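Uncharacterized protein YhfS (Escherichia coli, PDB 4J8L) is a pyridoxal 5'-phosphate-dependent protein of unestablished reaction that carries its cofactor covalently bound and may have cysteine synthase activity. Local coordinates at residues 92-97 with 136-141; 320-325 with 337-342. One frame throughout, in Å; residues are numbered along the deposited sequence.

Contact 1: residues 92-97 with 136-141; sequences RLLVHD and DAALVQ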
# COMPACT_ATOMS: atom_id res chain seq x y z
N ARG A 92 -2.21 23.46 -7.91
CA ARG A 92 -1.15 23.31 -6.91
C ARG A 92 -1.43 22.16 -5.95
O ARG A 92 -2.47 22.12 -5.29
CB ARG A 92 -0.96 24.62 -6.15
CG ARG A 92 -0.63 25.79 -7.07
CD ARG A 92 -1.09 27.13 -6.49
NE ARG A 92 -0.34 27.51 -5.30
CZ ARG A 92 0.91 27.98 -5.34
NH1 ARG A 92 1.55 28.10 -6.49
NH2 ARG A 92 1.53 28.31 -4.21
N LEU A 93 -0.49 21.22 -5.90
CA LEU A 93 -0.62 20.03 -5.07
C LEU A 93 0.40 20.05 -3.94
O LEU A 93 1.59 20.20 -4.18
CB LEU A 93 -0.43 18.76 -5.92
CG LEU A 93 -0.45 17.44 -5.14
CD1 LEU A 93 -1.87 17.12 -4.65
CD2 LEU A 93 0.12 16.30 -5.97
N LEU A 94 -0.08 19.90 -2.71
CA LEU A 94 0.81 19.82 -1.57
C LEU A 94 1.32 18.39 -1.38
O LEU A 94 0.54 17.43 -1.37
CB LEU A 94 0.11 20.30 -0.30
CG LEU A 94 0.96 20.28 0.96
CD1 LEU A 94 1.83 21.53 1.05
CD2 LEU A 94 0.10 20.14 2.21
N VAL A 95 2.63 18.25 -1.23
CA VAL A 95 3.25 16.96 -0.93
C VAL A 95 4.27 17.08 0.20
O VAL A 95 4.76 18.18 0.51
CB VAL A 95 3.94 16.32 -2.16
CG1 VAL A 95 2.93 16.00 -3.25
CG2 VAL A 95 5.03 17.24 -2.69
N HIS A 96 4.58 15.94 0.80
CA HIS A 96 5.56 15.85 1.88
C HIS A 96 6.98 16.07 1.36
O HIS A 96 7.26 15.79 0.19
CB HIS A 96 5.42 14.48 2.54
CG HIS A 96 6.44 14.18 3.60
ND1 HIS A 96 6.81 15.09 4.56
CD2 HIS A 96 7.15 13.05 3.85
CE1 HIS A 96 7.71 14.54 5.36
NE2 HIS A 96 7.93 13.30 4.95
N ASP A 97 7.86 16.57 2.22
CA ASP A 97 9.27 16.79 1.87
C ASP A 97 10.06 15.49 1.92
O ASP A 97 10.81 15.24 2.86
CB ASP A 97 9.89 17.84 2.81
CG ASP A 97 11.28 18.28 2.38
OD1 ASP A 97 11.73 17.91 1.27
OD2 ASP A 97 11.93 19.01 3.16
N ASP A 136 -4.38 23.54 -3.82
CA ASP A 136 -5.71 23.14 -4.25
C ASP A 136 -6.10 21.75 -3.76
O ASP A 136 -7.29 21.44 -3.61
CB ASP A 136 -5.83 23.23 -5.77
CG ASP A 136 -5.63 24.65 -6.28
OD1 ASP A 136 -6.52 25.50 -6.06
OD2 ASP A 136 -4.57 24.91 -6.90
N ALA A 137 -5.09 20.91 -3.51
CA ALA A 137 -5.30 19.60 -2.93
C ALA A 137 -4.00 19.12 -2.30
O ALA A 137 -2.95 19.76 -2.46
CB ALA A 137 -5.77 18.61 -4.00
N ALA A 138 -4.07 18.02 -1.56
CA ALA A 138 -2.89 17.42 -0.94
C ALA A 138 -2.86 15.92 -1.18
O ALA A 138 -3.90 15.27 -1.23
CB ALA A 138 -2.87 17.71 0.56
N LEU A 139 -1.66 15.38 -1.34
CA LEU A 139 -1.47 13.94 -1.41
C LEU A 139 -0.65 13.51 -0.21
O LEU A 139 0.39 14.11 0.10
CB LEU A 139 -0.76 13.54 -2.71
CG LEU A 139 -0.53 12.04 -2.91
CD1 LEU A 139 -0.79 11.62 -4.35
CD2 LEU A 139 0.89 11.66 -2.51
N VAL A 140 -1.11 12.48 0.49
CA VAL A 140 -0.39 11.99 1.65
C VAL A 140 -0.10 10.51 1.48
O VAL A 140 -1.02 9.72 1.25
CB VAL A 140 -1.18 12.21 2.96
CG1 VAL A 140 -0.32 11.87 4.17
CG2 VAL A 140 -1.71 13.65 3.05
N GLN A 141 1.17 10.13 1.57
CA GLN A 141 1.50 8.70 1.49
C GLN A 141 1.36 8.07 2.86
O GLN A 141 1.84 8.60 3.86
CB GLN A 141 2.90 8.48 0.91
CG GLN A 141 3.22 7.00 0.70
CD GLN A 141 4.47 6.76 -0.12
OE1 GLN A 141 4.81 7.54 -1.00
NE2 GLN A 141 5.16 5.66 0.18
O HOH W 1 3.03 13.53 0.12

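Contact 2: residues 320-325 with 337-342; sequences YRLSGT and AIRINP. With ACY (acetic acid), chain C.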
# COMPACT_ATOMS: atom_id res chain seq x y z
N TYR A 320 15.85 -9.10 -1.21
CA TYR A 320 15.93 -8.11 -2.28
C TYR A 320 16.92 -7.01 -1.94
O TYR A 320 17.26 -6.80 -0.78
CB TYR A 320 14.54 -7.48 -2.49
CG TYR A 320 14.30 -6.80 -3.83
CD1 TYR A 320 14.78 -7.37 -5.01
CD2 TYR A 320 13.59 -5.62 -3.91
CE1 TYR A 320 14.56 -6.75 -6.24
CE2 TYR A 320 13.37 -4.99 -5.13
CZ TYR A 320 13.86 -5.57 -6.29
OH TYR A 320 13.63 -4.96 -7.51
N ARG A 321 17.37 -6.30 -2.97
CA ARG A 321 18.20 -5.12 -2.77
C ARG A 321 17.44 -4.01 -2.02
O ARG A 321 16.22 -4.06 -1.87
CB ARG A 321 18.70 -4.59 -4.12
CG ARG A 321 17.57 -4.24 -5.10
CD ARG A 321 18.12 -3.93 -6.49
NE ARG A 321 17.16 -3.18 -7.31
CZ ARG A 321 16.42 -3.71 -8.28
NH1 ARG A 321 16.52 -5.00 -8.59
NH2 ARG A 321 15.58 -2.94 -8.96
N LEU A 322 18.18 -3.00 -1.57
CA LEU A 322 17.58 -1.84 -0.93
C LEU A 322 16.89 -0.94 -1.96
O LEU A 322 17.15 -1.04 -3.16
CB LEU A 322 18.66 -1.04 -0.19
CG LEU A 322 19.49 -1.84 0.81
CD1 LEU A 322 20.61 -1.01 1.40
CD2 LEU A 322 18.59 -2.40 1.91
N SER A 323 16.01 -0.07 -1.48
CA SER A 323 15.25 0.79 -2.38
C SER A 323 16.13 1.83 -3.05
O SER A 323 17.18 2.21 -2.51
CB SER A 323 14.11 1.49 -1.63
OG SER A 323 14.61 2.51 -0.78
N GLY A 324 15.70 2.31 -4.21
CA GLY A 324 16.43 3.33 -4.94
C GLY A 324 16.71 4.57 -4.13
O GLY A 324 17.84 5.05 -4.08
N THR A 325 15.67 5.11 -3.49
CA THR A 325 15.81 6.34 -2.72
C THR A 325 16.77 6.17 -1.56
O THR A 325 17.57 7.07 -1.26
CB THR A 325 14.45 6.85 -2.18
OG1 THR A 325 13.83 5.82 -1.41
CG2 THR A 325 13.55 7.23 -3.34
N ALA A 337 23.73 -4.41 3.12
CA ALA A 337 22.39 -4.66 3.67
C ALA A 337 21.37 -5.05 2.62
O ALA A 337 21.51 -4.71 1.44
CB ALA A 337 21.91 -3.43 4.44
N ILE A 338 20.34 -5.77 3.06
CA ILE A 338 19.29 -6.26 2.17
C ILE A 338 17.92 -6.04 2.81
O ILE A 338 17.83 -5.81 4.01
CB ILE A 338 19.47 -7.76 1.88
CG1 ILE A 338 19.34 -8.58 3.16
CG2 ILE A 338 20.84 -8.00 1.22
CD1 ILE A 338 19.22 -10.09 2.93
N ARG A 339 16.88 -6.11 1.99
CA ARG A 339 15.50 -6.15 2.49
C ARG A 339 14.97 -7.57 2.46
O ARG A 339 15.23 -8.31 1.51
CB ARG A 339 14.58 -5.27 1.65
CG ARG A 339 14.69 -3.77 1.94
CD ARG A 339 13.71 -2.97 1.09
NE ARG A 339 14.08 -2.97 -0.33
CZ ARG A 339 13.41 -2.32 -1.28
NH1 ARG A 339 12.33 -1.60 -0.98
NH2 ARG A 339 13.83 -2.39 -2.54
N ILE A 340 14.23 -7.95 3.50
CA ILE A 340 13.54 -9.24 3.51
C ILE A 340 12.06 -9.05 3.81
O ILE A 340 11.70 -8.50 4.85
CB ILE A 340 14.12 -10.20 4.56
CG1 ILE A 340 15.58 -10.50 4.27
CG2 ILE A 340 13.35 -11.54 4.54
CD1 ILE A 340 16.22 -11.41 5.30
N ASN A 341 11.21 -9.50 2.89
CA ASN A 341 9.77 -9.55 3.12
C ASN A 341 9.40 -11.02 3.23
O ASN A 341 9.43 -11.74 2.23
CB ASN A 341 9.02 -8.89 1.97
CG ASN A 341 7.53 -8.74 2.24
OD1 ASN A 341 6.93 -9.55 2.95
ND2 ASN A 341 6.92 -7.70 1.67
N PRO A 342 9.09 -11.47 4.45
CA PRO A 342 8.83 -12.91 4.65
C PRO A 342 7.67 -13.47 3.82
O PRO A 342 7.61 -14.68 3.65
CB PRO A 342 8.48 -12.99 6.14
CG PRO A 342 9.18 -11.81 6.75
CD PRO A 342 9.03 -10.72 5.72
C ACY C . 15.22 0.84 1.98
O ACY C . 14.48 1.82 1.76
OXT ACY C . 15.61 0.03 1.11
CH3 ACY C . 15.71 0.63 3.38

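Contact 1: residues 92-97 with 136-141
Arg92 N donates to Asp136 OD2 at 2.9 Å, nearly straight at 165° and onto the carboxylate's anti lone pair, while Asp136 N returns a bond to Arg92 O at 2.8 Å. Asp136 CG stands anti to its own carbonyl carbon (chi1 -62°), which turns OD2 back to the Arg92 amide. The guanidinium takes no part in this pairing: the Arg92 chain bends at chi3 and its NH2 reaches Gln133 O. Further along, Leu94 N gives to Ala137 O and Leu139 N to Leu94 O, at 2.9 and 3.0 Å. These bonds, with Leu93 level with Ala137 and Leu94 with Ala138, define parallel neighbours inside the mixed seven-stranded sheet of the aminotransferase-like PLP fold. Beyond the last direct bond one water continues the ladder, accepting from His96 N and donating to Leu139 O. Packing divides between the two faces. On one, Leu93 CD1 lies 4.2 Å from both Ala137 CB and Leu139 CB, brought over the neighbouring strand by a CG anti to the backbone N (chi1 176°). On the other, Leu94 CB meets Ala138 CB at 4.0 Å, and Leu160 of helix 153-162 touches both residues.

Contact 2: residues 320-325 with 337-342
Tyr320 and Arg339 form an antiparallel hydrogen-bonded pair, Tyr320 N giving to Arg339 O and Arg339 N to Tyr320 O, each at 2.9 Å. The side chain of Arg339 then reaches the next carbonyl: NE at 2.9 Å and NH2 at 3.0 Å both donate to Arg321 O, which lies at the guanidinium edge, within 3° of its plane. The bend of the arginine chain at chi3 (-69°) swings the group round to this side-on, two-nitrogen grip, and Arg339 NH1 bonds to Ala276 O. Were Arg339 cut back to an alanine, Arg321 O would probably lose both side-chain donors and Ala276 O the NH1 bond, leaving the turn out of the strand less firmly held. Strand 318-320 is the edge of the antiparallel four-stranded sheet in the C-terminal region, and from it the chain turns into helix 324-329, where Ser323 is the N-cap, its OG bonded to Phe326 N. The same serine binds an acetic acid molecule, probably from the crystallisation liquor, through Ser323 N to OXT and OG to O, both 2.6 Å. Among flat groups, the Tyr320 ring runs beside the Arg339 guanidinium, their planes 23° apart, with Tyr320 CD2 3.5 Å from Arg339 NH2. Ser323 N sits over one face of the Arg339 guanidinium. The one apolar side-chain pair is Leu322 CD1 with Ala337 CB at 4.1 Å; Leu322 CG also lies against the backbone carbonyl Ala337 O.

From the N terminus, contact 1 comes first: strand 92-96 leads through helix 102-111, strand 114-118 and helix 123-133 before strand 137-141 returns beside it, closing a loop of 38 residues between the segments. Contact 2 opens much later and closes a shorter one, with 11 residues between the segments that include the rest of helix 324-329, begun in segment 320-325. The two are in series, neither nested nor crossing. Contact 1 joins strands within the large mixed sheet, contact 2 within the smaller antiparallel sheet. Their centres stand 27 Å apart and their nearest atoms about 9 Å, so they do not touch, although Thr325 meets Pro99, which follows segment 92-97 closely.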